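Local coordinates for protein uracil-DNA glycosylase (Epstein-Barr virus, PDB 6LYJ) that belongs to the uracil-DNA glycosylase superfamily, an alpha/beta fold in which helices pack around a central four-stranded parallel beta-sheet, at residues 56-59 with 60-63; 165-168 with 169-172; 232-235 with 236-240; 240-243 with 244-248. All coordinates share one frame; numbering follows the deposited sequence.

Contact 1 of 4, residues 56-59 with 60-63; sequences RRLR and TQAT
The T60 side chain folds back over the last turn of helix 42-59 and overlaps two of its carbonyl oxygens. With chi1 at 68°, OG1 sits between the residue's own N and C and comes within 3.1 Å of R57 O, while the methyl carbon CG2 lies 3.8 Å from R56 O. T60 N makes a weak bond to R57 O. One residue on, Q61 turns its side chain back along the same turn: CG stands beside the backbone N, and the chain, extended beyond it, carries CD to 3.9 Å from R57 O. The amide oxygen OE1 ends 4.0 Å from L58 CD2, the leucine and glutamine side chains meeting at a slant with only this branch in touch. L58 O is shared by two donors, Q61 N and A62 N. Q61 N approaches at 3.2 Å from well above the carbonyl plane, 62° out of it, and A62 N adds a weak bond at 3.3 Å. The sound bond from Q61 N to L58 O and the weak one from T60 N to R57 O both reach three residues back, as in a tightened last turn, where the chain leaves the helix for strand 64-65. The arginine ends lead elsewhere: R56 NE forms a salt bridge with E68 and R59 NH2 bonds to P66 O, tying the helix end to the loop beyond that strand. The turn itself thus relies on backbone oxygens held by modest, bent bonds and brushed by polar side chains, chemistry that suits the solvent-facing end of a helix.

Contact 2 of 4, residues 165-168 with 169-172; sequences IGWA and WFTD
T171 N makes the one settled bond to W167 O in the first turn of helix 167-181, with T171 OG1 and F170 CB crowding the same oxygen. The bond is 2.9 Å long and almost straight, 170° at the hydrogen, with the donor close to the extension of the carbonyl bond. A chi1 of 54° sets T171 OG1 between the residue's N and C, 3.1 Å from W167 O, although its hydrogen bond runs to T150 O. F170 CB lies 3.5 Å from W167 O. The next bond, D172 N to A168 O, is also 2.9 Å long but comes in tilted from the carbonyl plane. D172 CB is pressed against A168 O at 3.1 Å, and D172 OD1 turns to a salt bridge with K197. G166 is the N-cap, its positive phi of 116° delivering the chain from the preceding loop into the helix. Its carbonyl oxygen lies in the plane of the W169 indole, at the edge, 3.7 Å from CE3. W169 itself leads away to F44 and K47, meeting the first edge-to-face and the second in a cation-pi contact. W167 and F170 lie side by side and point the same way, and both touch helix 42-59. CE3 of the W167 indole is 4.2 Å from F170 CD2, which sits at the indole edge near its plane. W167 rests on V51 and V55, F170 on L48, and W167 NE1 bonds to T153 OG1.

Contact 3 of 4, residues 232-235 with 236-240; sequences GNNH and FVLAN
The chain turns through a left-handed backbone conformation at N234 (phi 65°) and enters helix 235-245 directly afterwards, with N234 as the N-cap. Two backbone bonds open the helix: L238 N reaches N234 O at 2.9 Å and nearly straight, and A239 N reaches H235 O at 2.9 Å, tilted from its carbonyl plane. Just ahead of them N233 makes an Asx turn, its OD1 accepting H235 N at 3.0 Å from well above the amide plane. The other end of that amide, ND2, stands 3.4 Å above one face of the H235 imidazole, toward its rim, and bonds to S211 OG. The N234 amide makes no capping bond; it slants across V237, with OD1 3.6 Å from CG2, and OD1 takes a bond from R124. L238 CG rests 3.3 Å from N234 O, lying beside its own backbone N (chi1 -65°). In the alpha/beta fold this turn follows strand 207-211 through a long loop and lays its buried face on the sheet. H235 ND1 meets W190 NE1 in a hydrogen bond, F236 and A239 touch M188, and H235 and L238 touch L209. F236 also touches L122, and V237 touches S125, both of helix 113-125, while E121 accepts hydrogen bonds from the backbone N of G232 (OE1) and N234 (OE2).

Contact 4 of 4, residues 240-243 with 244-248; sequences NNFL and REKGL
Polar side chains meet first between N241 and R244, which lie side by side and point the same way. R244 NH1 gives a 2.7 Å bond to N241 OD1, bent to 139° and arriving from above the amide plane; the amide and guanidinium planes stand 68° apart. The arginine gets there by extending from CB and then bending at chi3 (54°), which swings its guanidinium back along the helix with one face over N241 CA. R244 NH2 forms a salt bridge with E250. Among apolar contacts, the K246 chain crosses the F242 ring at a slant in a CH-pi contact: CG stands over one face, 4.0 Å from the centroid, and CE lies 3.7 Å from F242 CE1. With a bend at chi2, CG and CE both come to the ring. L243 and L248 cross nearly at a right angle, CD2 of the first 4.1 Å from CD1 of the second. Backbone bonds finish the helix. R244 N to N240 O and E245 N to N241 O continue the regular pattern, and K246 N reaches F242 O at 3.0 Å and weakly L243 O. A Schellman motif then ends it: L248 N bonds to L243 O at 2.8 Å, G247 N bonds to R244 O, and G247, with positive phi, is the C-prime residue. Here helix 235-245 turns back into the C-terminal chain, where N240 OD1 accepts I251 N and L243 packs on I251 and on K84, just before strand 85-89.

How the contacts relate
Contacts 3 and 4 are the two ends of one helix, 235-245, sharing N240, their centres about 12 Å apart. Contact 3 starts it, partly buried against the sheet; contact 4 ends it, its charged residues exposed, with L243 and N240 buried. Contact 1, at the surface with no buried residue, ends helix 42-59, and contact 2 opens helix 167-181, whose aromatic side chains pack on that same helix 42-59. This pair lies across the chain's centre from the other. Each helix start has one nearly straight backbone bond and several buried side chains. The two ends differ: contact 4 closes with a glycine-based Schellman motif, contact 1 with weaker, shared bonds.

Contact 1 of 4, residues 56-59 with 60-63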
loop_
_atom_site.group_PDB
_atom_site.type_symbol
_atom_site.label_atom_id
_atom_site.label_comp_id
_atom_site.label_asym_id
_atom_site.label_seq_id
_atom_site.Cartn_x
_atom_site.Cartn_y
_atom_site.Cartn_z
ATOM N N ARG A 56 -4.138 12.247 18.807
ATOM C CA ARG A 56 -5.266 12.999 19.355
ATOM C C ARG A 56 -5.054 14.504 19.237
ATOM O O ARG A 56 -5.994 15.249 18.939
ATOM C CB ARG A 56 -5.518 12.612 20.813
ATOM C CG ARG A 56 -6.191 11.263 20.979
ATOM C CD ARG A 56 -6.748 11.098 22.381
ATOM N NE ARG A 56 -7.329 9.774 22.578
ATOM C CZ ARG A 56 -6.935 8.920 23.513
ATOM N NH1 ARG A 56 -5.968 9.258 24.356
ATOM N NH2 ARG A 56 -7.519 7.734 23.617
ATOM N N ARG A 57 -3.826 14.972 19.480
ATOM C CA ARG A 57 -3.542 16.394 19.304
ATOM C C ARG A 57 -3.666 16.802 17.843
ATOM O O ARG A 57 -4.218 17.866 17.531
ATOM C CB ARG A 57 -2.143 16.740 19.822
ATOM C CG ARG A 57 -1.970 16.658 21.330
ATOM C CD ARG A 57 -0.640 17.269 21.766
ATOM N NE ARG A 57 0.506 16.716 21.046
ATOM C CZ ARG A 57 1.157 15.608 21.395
ATOM N NH1 ARG A 57 0.771 14.909 22.453
ATOM N NH2 ARG A 57 2.190 15.192 20.673
ATOM N N LEU A 58 -3.149 15.973 16.934
ATOM C CA LEU A 58 -3.197 16.316 15.516
ATOM C C LEU A 58 -4.623 16.314 14.973
ATOM O O LEU A 58 -4.917 17.035 14.014
ATOM C CB LEU A 58 -2.320 15.352 14.715
ATOM C CG LEU A 58 -0.820 15.404 15.017
ATOM C CD1 LEU A 58 -0.109 14.195 14.430
ATOM C CD2 LEU A 58 -0.224 16.693 14.476
ATOM N N ARG A 59 -5.522 15.530 15.575
ATOM C CA ARG A 59 -6.882 15.421 15.046
ATOM C C ARG A 59 -7.685 16.708 15.199
ATOM O O ARG A 59 -8.619 16.940 14.423
ATOM C CB ARG A 59 -7.625 14.274 15.730
ATOM C CG ARG A 59 -7.533 12.956 14.998
ATOM C CD ARG A 59 -8.466 11.925 15.603
ATOM N NE ARG A 59 -7.914 10.583 15.457
ATOM C CZ ARG A 59 -8.030 9.848 14.358
ATOM N NH1 ARG A 59 -8.699 10.316 13.311
ATOM N NH2 ARG A 59 -7.492 8.641 14.309
ATOM N N THR A 60 -7.364 17.543 16.188
ATOM C CA THR A 60 -8.089 18.798 16.353
ATOM C C THR A 60 -7.623 19.876 15.387
ATOM O O THR A 60 -8.321 20.883 15.223
ATOM C CB THR A 60 -7.957 19.322 17.787
ATOM O OG1 THR A 60 -6.607 19.731 18.031
ATOM C CG2 THR A 60 -8.347 18.245 18.790
ATOM N N GLN A 61 -6.473 19.688 14.744
ATOM C CA GLN A 61 -5.953 20.656 13.791
ATOM C C GLN A 61 -6.248 20.303 12.339
ATOM O O GLN A 61 -6.210 21.195 11.484
ATOM C CB GLN A 61 -4.443 20.821 13.997
ATOM C CG GLN A 61 -4.093 21.230 15.422
ATOM C CD GLN A 61 -2.640 20.988 15.775
ATOM O OE1 GLN A 61 -1.909 20.328 15.036
ATOM N NE2 GLN A 61 -2.212 21.523 16.914
ATOM N N ALA A 62 -6.559 19.044 12.038
ATOM C CA ALA A 62 -6.743 18.628 10.654
ATOM C C ALA A 62 -7.493 17.305 10.630
ATOM O O ALA A 62 -7.642 16.630 11.651
ATOM C CB ALA A 62 -5.402 18.506 9.924
ATOM N N THR A 63 -7.954 16.938 9.434
ATOM C CA THR A 63 -8.615 15.656 9.234
ATOM C C THR A 63 -7.585 14.537 9.225
ATOM O O THR A 63 -6.604 14.589 8.476
ATOM C CB THR A 63 -9.397 15.650 7.919
ATOM O OG1 THR A 63 -10.229 16.815 7.843
ATOM C CG2 THR A 63 -10.263 14.403 7.826
#

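Contact 2 of 4, residues 165-168 with 169-172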
loop_
_atom_site.group_PDB
_atom_site.type_symbol
_atom_site.label_atom_id
_atom_site.label_comp_id
_atom_site.label_asym_id
_atom_site.label_seq_id
_atom_site.Cartn_x
_atom_site.Cartn_y
_atom_site.Cartn_z
ATOM N N ILE A 165 5.702 9.874 13.648
ATOM C CA ILE A 165 5.127 10.187 14.950
ATOM C C ILE A 165 5.200 9.015 15.914
ATOM O O ILE A 165 4.736 9.130 17.058
ATOM C CB ILE A 165 3.679 10.687 14.805
ATOM C CG1 ILE A 165 2.774 9.559 14.317
ATOM C CG2 ILE A 165 3.633 11.877 13.855
ATOM C CD1 ILE A 165 1.320 9.937 14.291
ATOM N N GLY A 166 5.770 7.890 15.492
ATOM C CA GLY A 166 5.992 6.760 16.374
ATOM C C GLY A 166 5.237 5.500 16.011
ATOM O O GLY A 166 5.385 4.495 16.720
ATOM N N TRP A 167 4.416 5.493 14.956
ATOM C CA TRP A 167 3.722 4.264 14.581
ATOM C C TRP A 167 4.702 3.175 14.157
ATOM O O TRP A 167 4.461 1.988 14.407
ATOM C CB TRP A 167 2.714 4.529 13.458
ATOM C CG TRP A 167 1.434 5.209 13.889
ATOM C CD1 TRP A 167 0.878 6.332 13.339
ATOM C CD2 TRP A 167 0.556 4.809 14.950
ATOM N NE1 TRP A 167 -0.288 6.650 13.988
ATOM C CE2 TRP A 167 -0.508 5.732 14.982
ATOM C CE3 TRP A 167 0.568 3.761 15.879
ATOM C CZ2 TRP A 167 -1.551 5.640 15.905
ATOM C CZ3 TRP A 167 -0.468 3.672 16.794
ATOM C CH2 TRP A 167 -1.512 4.605 16.801
ATOM N N ALA A 168 5.794 3.555 13.484
ATOM C CA ALA A 168 6.720 2.557 12.952
ATOM C C ALA A 168 7.362 1.735 14.065
ATOM O O ALA A 168 7.534 0.519 13.924
ATOM C CB ALA A 168 7.793 3.234 12.095
ATOM N N TRP A 169 7.711 2.376 15.183
ATOM C CA TRP A 169 8.197 1.627 16.340
ATOM C C TRP A 169 7.174 0.591 16.797
ATOM O O TRP A 169 7.516 -0.577 17.039
ATOM C CB TRP A 169 8.530 2.593 17.482
ATOM C CG TRP A 169 8.512 1.942 18.825
ATOM C CD1 TRP A 169 9.521 1.233 19.408
ATOM C CD2 TRP A 169 7.416 1.914 19.746
ATOM N NE1 TRP A 169 9.123 0.772 20.640
ATOM C CE2 TRP A 169 7.834 1.175 20.869
ATOM C CE3 TRP A 169 6.120 2.444 19.730
ATOM C CZ2 TRP A 169 7.004 0.953 21.968
ATOM C CZ3 TRP A 169 5.297 2.218 20.821
ATOM C CH2 TRP A 169 5.744 1.483 21.924
ATOM N N PHE A 170 5.901 0.986 16.866
ATOM C CA PHE A 170 4.873 0.084 17.375
ATOM C C PHE A 170 4.654 -1.087 16.426
ATOM O O PHE A 170 4.606 -2.244 16.858
ATOM C CB PHE A 170 3.566 0.842 17.613
ATOM C CG PHE A 170 2.406 -0.055 17.964
ATOM C CD1 PHE A 170 2.418 -0.794 19.137
ATOM C CD2 PHE A 170 1.306 -0.158 17.124
ATOM C CE1 PHE A 170 1.357 -1.631 19.465
ATOM C CE2 PHE A 170 0.236 -0.989 17.451
ATOM C CZ PHE A 170 0.265 -1.723 18.622
ATOM N N THR A 171 4.496 -0.808 15.127
ATOM C CA THR A 171 4.222 -1.894 14.190
ATOM C C THR A 171 5.443 -2.786 13.980
ATOM O O THR A 171 5.286 -3.998 13.777
ATOM C CB THR A 171 3.700 -1.344 12.857
ATOM O OG1 THR A 171 4.602 -0.361 12.332
ATOM C CG2 THR A 171 2.322 -0.721 13.048
ATOM N N ASP A 172 6.660 -2.227 14.034
ATOM C CA ASP A 172 7.859 -3.059 14.080
ATOM C C ASP A 172 7.796 -4.036 15.247
ATOM O O ASP A 172 8.091 -5.230 15.096
ATOM C CB ASP A 172 9.111 -2.185 14.203
ATOM C CG ASP A 172 9.585 -1.628 12.869
ATOM O OD1 ASP A 172 8.968 -1.921 11.824
ATOM O OD2 ASP A 172 10.589 -0.888 12.881
#

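Contact 3 of 4, residues 232-235 with 236-240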
loop_
_atom_site.group_PDB
_atom_site.type_symbol
_atom_site.label_atom_id
_atom_site.label_comp_id
_atom_site.label_asym_id
_atom_site.label_seq_id
_atom_site.Cartn_x
_atom_site.Cartn_y
_atom_site.Cartn_z
ATOM N N GLY A 232 2.349 -13.160 -10.839
ATOM C CA GLY A 232 3.151 -14.356 -10.968
ATOM C C GLY A 232 3.915 -14.751 -9.723
ATOM O O GLY A 232 4.614 -15.770 -9.749
ATOM N N ASN A 233 3.819 -13.982 -8.634
ATOM C CA ASN A 233 4.614 -14.318 -7.459
ATOM C C ASN A 233 4.098 -15.559 -6.739
ATOM O O ASN A 233 4.843 -16.149 -5.950
ATOM C CB ASN A 233 4.701 -13.121 -6.497
ATOM C CG ASN A 233 3.365 -12.753 -5.857
ATOM O OD1 ASN A 233 2.391 -13.500 -5.905
ATOM N ND2 ASN A 233 3.331 -11.587 -5.232
ATOM N N ASN A 234 2.848 -15.961 -6.988
ATOM C CA ASN A 234 2.281 -17.207 -6.471
ATOM C C ASN A 234 2.171 -17.206 -4.947
ATOM O O ASN A 234 2.073 -18.273 -4.333
ATOM C CB ASN A 234 3.097 -18.419 -6.948
ATOM C CG ASN A 234 2.240 -19.642 -7.210
ATOM O OD1 ASN A 234 1.104 -19.532 -7.669
ATOM N ND2 ASN A 234 2.786 -20.818 -6.924
ATOM N N HIS A 235 2.137 -16.022 -4.323
ATOM C CA HIS A 235 2.266 -15.944 -2.871
ATOM C C HIS A 235 1.078 -16.567 -2.141
ATOM O O HIS A 235 1.252 -17.134 -1.056
ATOM C CB HIS A 235 2.426 -14.485 -2.440
ATOM C CG HIS A 235 3.816 -13.948 -2.593
ATOM N ND1 HIS A 235 4.184 -12.703 -2.129
ATOM C CD2 HIS A 235 4.924 -14.481 -3.161
ATOM C CE1 HIS A 235 5.461 -12.494 -2.399
ATOM N NE2 HIS A 235 5.932 -13.556 -3.027
ATOM N N PHE A 236 -0.129 -16.472 -2.697
ATOM C CA PHE A 236 -1.293 -16.996 -1.991
ATOM C C PHE A 236 -1.348 -18.522 -2.053
ATOM O O PHE A 236 -1.712 -19.181 -1.063
ATOM C CB PHE A 236 -2.562 -16.368 -2.569
ATOM C CG PHE A 236 -2.590 -14.871 -2.445
ATOM C CD1 PHE A 236 -2.998 -14.266 -1.268
ATOM C CD2 PHE A 236 -2.177 -14.068 -3.498
ATOM C CE1 PHE A 236 -3.011 -12.889 -1.149
ATOM C CE2 PHE A 236 -2.185 -12.690 -3.385
ATOM C CZ PHE A 236 -2.602 -12.100 -2.210
ATOM N N VAL A 237 -0.891 -19.092 -3.168
ATOM C CA VAL A 237 -0.752 -20.540 -3.267
ATOM C C VAL A 237 0.341 -21.029 -2.325
ATOM O O VAL A 237 0.152 -22.002 -1.588
ATOM C CB VAL A 237 -0.474 -20.953 -4.723
ATOM C CG1 VAL A 237 -0.161 -22.444 -4.811
ATOM C CG2 VAL A 237 -1.653 -20.587 -5.616
ATOM N N LEU A 238 1.518 -20.395 -2.373
ATOM C CA LEU A 238 2.610 -20.810 -1.499
ATOM C C LEU A 238 2.203 -20.700 -0.035
ATOM O O LEU A 238 2.560 -21.553 0.788
ATOM C CB LEU A 238 3.857 -19.971 -1.782
ATOM C CG LEU A 238 4.466 -20.154 -3.174
ATOM C CD1 LEU A 238 5.559 -19.118 -3.419
ATOM C CD2 LEU A 238 5.002 -21.571 -3.350
ATOM N N ALA A 239 1.449 -19.652 0.304
ATOM C CA ALA A 239 0.983 -19.469 1.672
ATOM C C ALA A 239 0.095 -20.627 2.105
ATOM O O ALA A 239 0.287 -21.201 3.187
ATOM C CB ALA A 239 0.241 -18.140 1.800
ATOM N N ASN A 240 -0.894 -20.987 1.272
ATOM C CA ASN A 240 -1.757 -22.103 1.658
ATOM C C ASN A 240 -1.000 -23.430 1.686
ATOM O O ASN A 240 -1.297 -24.286 2.528
ATOM C CB ASN A 240 -2.967 -22.198 0.731
ATOM C CG ASN A 240 -4.140 -21.363 1.219
ATOM O OD1 ASN A 240 -4.196 -20.982 2.389
ATOM N ND2 ASN A 240 -5.089 -21.090 0.329
#

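Contact 4 of 4, residues 240-243 with 244-248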
loop_
_atom_site.group_PDB
_atom_site.type_symbol
_atom_site.label_atom_id
_atom_site.label_comp_id
_atom_site.label_asym_id
_atom_site.label_seq_id
_atom_site.Cartn_x
_atom_site.Cartn_y
_atom_site.Cartn_z
ATOM N N ASN A 240 -0.894 -20.987 1.272
ATOM C CA ASN A 240 -1.757 -22.103 1.658
ATOM C C ASN A 240 -1.000 -23.430 1.686
ATOM O O ASN A 240 -1.297 -24.286 2.528
ATOM C CB ASN A 240 -2.967 -22.198 0.731
ATOM C CG ASN A 240 -4.140 -21.363 1.219
ATOM O OD1 ASN A 240 -4.196 -20.982 2.389
ATOM N ND2 ASN A 240 -5.089 -21.090 0.329
ATOM N N ASN A 241 -0.030 -23.627 0.788
ATOM C CA ASN A 241 0.805 -24.826 0.864
ATOM C C ASN A 241 1.538 -24.894 2.197
ATOM O O ASN A 241 1.605 -25.956 2.830
ATOM C CB ASN A 241 1.807 -24.867 -0.291
ATOM C CG ASN A 241 1.143 -25.069 -1.637
ATOM O OD1 ASN A 241 -0.024 -25.458 -1.716
ATOM N ND2 ASN A 241 1.891 -24.829 -2.707
ATOM N N PHE A 242 2.091 -23.762 2.637
ATOM C CA PHE A 242 2.777 -23.723 3.923
ATOM C C PHE A 242 1.819 -24.076 5.052
ATOM O O PHE A 242 2.123 -24.924 5.899
ATOM C CB PHE A 242 3.396 -22.342 4.138
ATOM C CG PHE A 242 4.069 -22.169 5.469
ATOM C CD1 PHE A 242 5.370 -22.609 5.664
ATOM C CD2 PHE A 242 3.415 -21.538 6.519
ATOM C CE1 PHE A 242 6.002 -22.441 6.887
ATOM C CE2 PHE A 242 4.042 -21.364 7.742
ATOM C CZ PHE A 242 5.338 -21.815 7.926
ATOM N N LEU A 243 0.636 -23.454 5.053
ATOM C CA LEU A 243 -0.325 -23.709 6.123
ATOM C C LEU A 243 -0.720 -25.182 6.157
ATOM O O LEU A 243 -0.837 -25.776 7.235
ATOM C CB LEU A 243 -1.555 -22.814 5.956
ATOM C CG LEU A 243 -1.312 -21.303 6.076
ATOM C CD1 LEU A 243 -2.603 -20.514 5.864
ATOM C CD2 LEU A 243 -0.688 -20.964 7.426
ATOM N N ARG A 244 -0.923 -25.788 4.985
ATOM C CA ARG A 244 -1.264 -27.205 4.937
ATOM C C ARG A 244 -0.126 -28.054 5.493
ATOM O O ARG A 244 -0.357 -28.996 6.259
ATOM C CB ARG A 244 -1.585 -27.637 3.507
ATOM C CG ARG A 244 -1.996 -29.104 3.411
ATOM C CD ARG A 244 -2.501 -29.500 2.026
ATOM N NE ARG A 244 -1.552 -29.172 0.966
ATOM C CZ ARG A 244 -1.661 -28.134 0.145
ATOM N NH1 ARG A 244 -0.747 -27.937 -0.796
ATOM N NH2 ARG A 244 -2.681 -27.298 0.264
ATOM N N GLU A 245 1.113 -27.723 5.117
ATOM C CA GLU A 245 2.275 -28.456 5.616
ATOM C C GLU A 245 2.380 -28.381 7.137
ATOM O O GLU A 245 2.798 -29.349 7.785
ATOM C CB GLU A 245 3.542 -27.916 4.953
ATOM C CG GLU A 245 4.845 -28.439 5.533
ATOM C CD GLU A 245 6.045 -27.635 5.069
ATOM O OE1 GLU A 245 6.976 -27.437 5.877
ATOM O OE2 GLU A 245 6.051 -27.190 3.901
ATOM N N LYS A 246 2.009 -27.248 7.728
ATOM C CA LYS A 246 2.109 -27.076 9.171
ATOM C C LYS A 246 0.857 -27.538 9.910
ATOM O O LYS A 246 0.764 -27.347 11.128
ATOM C CB LYS A 246 2.401 -25.612 9.509
ATOM C CG LYS A 246 3.737 -25.103 8.988
ATOM C CD LYS A 246 4.896 -25.838 9.637
ATOM C CE LYS A 246 6.230 -25.219 9.245
ATOM N NZ LYS A 246 7.366 -25.853 9.974
ATOM N N GLY A 247 -0.098 -28.144 9.206
ATOM C CA GLY A 247 -1.308 -28.648 9.825
ATOM C C GLY A 247 -2.328 -27.599 10.200
ATOM O O GLY A 247 -3.176 -27.852 11.059
ATOM N N LEU A 248 -2.272 -26.423 9.585
ATOM C CA LEU A 248 -3.211 -25.349 9.858
ATOM C C LEU A 248 -4.259 -25.286 8.752
ATOM O O LEU A 248 -4.021 -25.724 7.624
ATOM C CB LEU A 248 -2.482 -24.010 9.983
ATOM C CG LEU A 248 -1.387 -23.977 11.054
ATOM C CD1 LEU A 248 -0.744 -22.604 11.134
ATOM C CD2 LEU A 248 -1.939 -24.398 12.412
#